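Side-chain contact in zinc-type alcohol dehydrogenase-like protein YAHK (PDB 1UUF), which reduces a wide range of aldehydes to the corresponding primary alcohols, using zinc and strongly preferring NADPH over NADH as electron donor: residues 181-186 with 204-209. Numbering follows the deposited sequence.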
loop_
_atom_site.group_PDB
_atom_site.type_symbol
_atom_site.label_atom_id
_atom_site.label_comp_id
_atom_site.label_asym_id
_atom_site.label_seq_id
_atom_site.Cartn_x
_atom_site.Cartn_y
_atom_site.Cartn_z
ATOM N N ILE A 181 4.286 14.804 14.718
ATOM C CA ILE A 181 3.765 14.905 13.360
ATOM C C ILE A 181 3.958 13.618 12.554
ATOM O O ILE A 181 3.124 13.279 11.716
ATOM C CB ILE A 181 4.383 16.116 12.613
ATOM C CG1 ILE A 181 3.755 16.254 11.224
ATOM C CG2 ILE A 181 5.887 15.958 12.515
ATOM C CD1 ILE A 181 2.250 16.490 11.237
ATOM N N THR A 182 5.042 12.892 12.817
ATOM C CA THR A 182 5.300 11.647 12.094
ATOM C C THR A 182 4.157 10.651 12.276
ATOM O O THR A 182 3.865 9.861 11.374
ATOM C CB THR A 182 6.630 11.016 12.552
ATOM O OG1 THR A 182 7.704 11.863 12.129
ATOM C CG2 THR A 182 6.822 9.628 11.948
ATOM N N THR A 183 3.506 10.688 13.434
ATOM C CA THR A 183 2.389 9.781 13.678
ATOM C C THR A 183 1.054 10.466 13.393
ATOM O O THR A 183 0.109 9.835 12.915
ATOM C CB THR A 183 2.406 9.223 15.133
ATOM O OG1 THR A 183 2.402 10.301 16.077
ATOM C CG2 THR A 183 3.653 8.383 15.356
ATOM N N TYR A 184 0.979 11.764 13.670
ATOM C CA TYR A 184 -0.245 12.520 13.435
ATOM C C TYR A 184 -0.612 12.524 11.956
ATOM O O TYR A 184 -1.766 12.302 11.591
ATOM C CB TYR A 184 -0.069 13.970 13.894
ATOM C CG TYR A 184 -1.307 14.828 13.754
ATOM C CD1 TYR A 184 -2.262 14.877 14.770
ATOM C CD2 TYR A 184 -1.515 15.606 12.613
ATOM C CE1 TYR A 184 -3.395 15.685 14.657
ATOM C CE2 TYR A 184 -2.645 16.412 12.488
ATOM C CZ TYR A 184 -3.577 16.447 13.513
ATOM O OH TYR A 184 -4.693 17.243 13.392
ATOM N N SER A 185 0.373 12.781 11.101
ATOM C CA SER A 185 0.116 12.846 9.663
ATOM C C SER A 185 -0.553 11.605 9.066
ATOM O O SER A 185 -1.581 11.713 8.385
ATOM C CB SER A 185 1.413 13.141 8.907
ATOM O OG SER A 185 1.129 13.396 7.540
ATOM N N PRO A 186 0.019 10.410 9.294
ATOM C CA PRO A 186 -0.614 9.214 8.731
ATOM C C PRO A 186 -1.957 8.897 9.387
ATOM O O PRO A 186 -2.852 8.370 8.739
ATOM C CB PRO A 186 0.433 8.122 8.955
ATOM C CG PRO A 186 1.163 8.589 10.185
ATOM C CD PRO A 186 1.304 10.077 9.936
ATOM N N GLY A 204 7.547 3.038 21.814
ATOM C CA GLY A 204 8.718 3.867 22.032
ATOM C C GLY A 204 8.365 5.331 21.845
ATOM O O GLY A 204 7.223 5.719 22.069
ATOM N N GLY A 205 9.335 6.143 21.434
ATOM C CA GLY A 205 9.082 7.561 21.224
ATOM C C GLY A 205 7.936 7.819 20.262
ATOM O O GLY A 205 7.025 8.593 20.557
ATOM N N LEU A 206 7.986 7.168 19.104
ATOM C CA LEU A 206 6.944 7.319 18.094
ATOM C C LEU A 206 5.665 6.639 18.545
ATOM O O LEU A 206 4.576 7.199 18.429
ATOM C CB LEU A 206 7.391 6.701 16.767
ATOM C CG LEU A 206 8.475 7.425 15.972
ATOM C CD1 LEU A 206 8.840 6.598 14.748
ATOM C CD2 LEU A 206 7.970 8.798 15.549
ATOM N N GLY A 207 5.805 5.420 19.052
ATOM C CA GLY A 207 4.647 4.670 19.499
ATOM C C GLY A 207 3.811 5.368 20.557
ATOM O O GLY A 207 2.580 5.388 20.468
ATOM N N HIS A 208 4.459 5.945 21.564
ATOM C CA HIS A 208 3.700 6.603 22.616
ATOM C C HIS A 208 2.908 7.794 22.076
ATOM O O HIS A 208 1.807 8.073 22.552
ATOM C CB HIS A 208 4.621 6.967 23.807
ATOM C CG HIS A 208 5.043 8.404 23.876
ATOM N ND1 HIS A 208 5.943 8.966 22.997
ATOM C CD2 HIS A 208 4.746 9.372 24.777
ATOM C CE1 HIS A 208 6.185 10.215 23.354
ATOM N NE2 HIS A 208 5.471 10.487 24.432
ATOM N N MET A 209 3.432 8.469 21.055
ATOM C CA MET A 209 2.708 9.594 20.465
ATOM C C MET A 209 1.571 9.069 19.598
ATOM O O MET A 209 0.499 9.672 19.533
ATOM C CB MET A 209 3.628 10.469 19.607
ATOM C CG MET A 209 4.542 11.396 20.396
ATOM S SD MET A 209 3.693 12.320 21.707
ATOM C CE MET A 209 2.248 12.963 20.860
#
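The N-terminal part of helix 205-216, in the probably NADP-binding Rossmann domain, packs against helix 176-189, which carries the catalytic-zinc ligand Cys178, through two threonines that meet Leu206 and Met209. The axes of segments 181-186 and 205-209 approach to 9.0 Å at a crossing angle of -46°, and no hydrogen bond joins the two segments. Thr182 turns its methyl across the contact: CG2 lies 3.9 Å from Leu206 CD2, the two side chains slanting past each other. OG1 of Thr182 stands beside the backbone N (chi1 -68°), which leaves CG2 anti to that N and facing Leu206; OG1 bonds back to Cys178 O. Gly204 and Gly207 belong to what is probably the family's GxGxxG dinucleotide-binding turn, following strand 197-201 of the parallel sheet. Thr183 meets this part of helix 205-216 with both branches. Its CG2 sits 3.4 Å from Leu206 O, a plain contact, while OG1 lies 3.7 Å from Met209 CB. That hydroxyl is hydrogen-bonded to Gly180 O within its own helix, so toward Met209 it makes only van der Waals contact. Behind this interface, His208 ND1 donates to Gly205 O (2.7 Å) nearly in the imidazole plane, and NE2 bonds to Asp335 N, fixing the ring at both nitrogens.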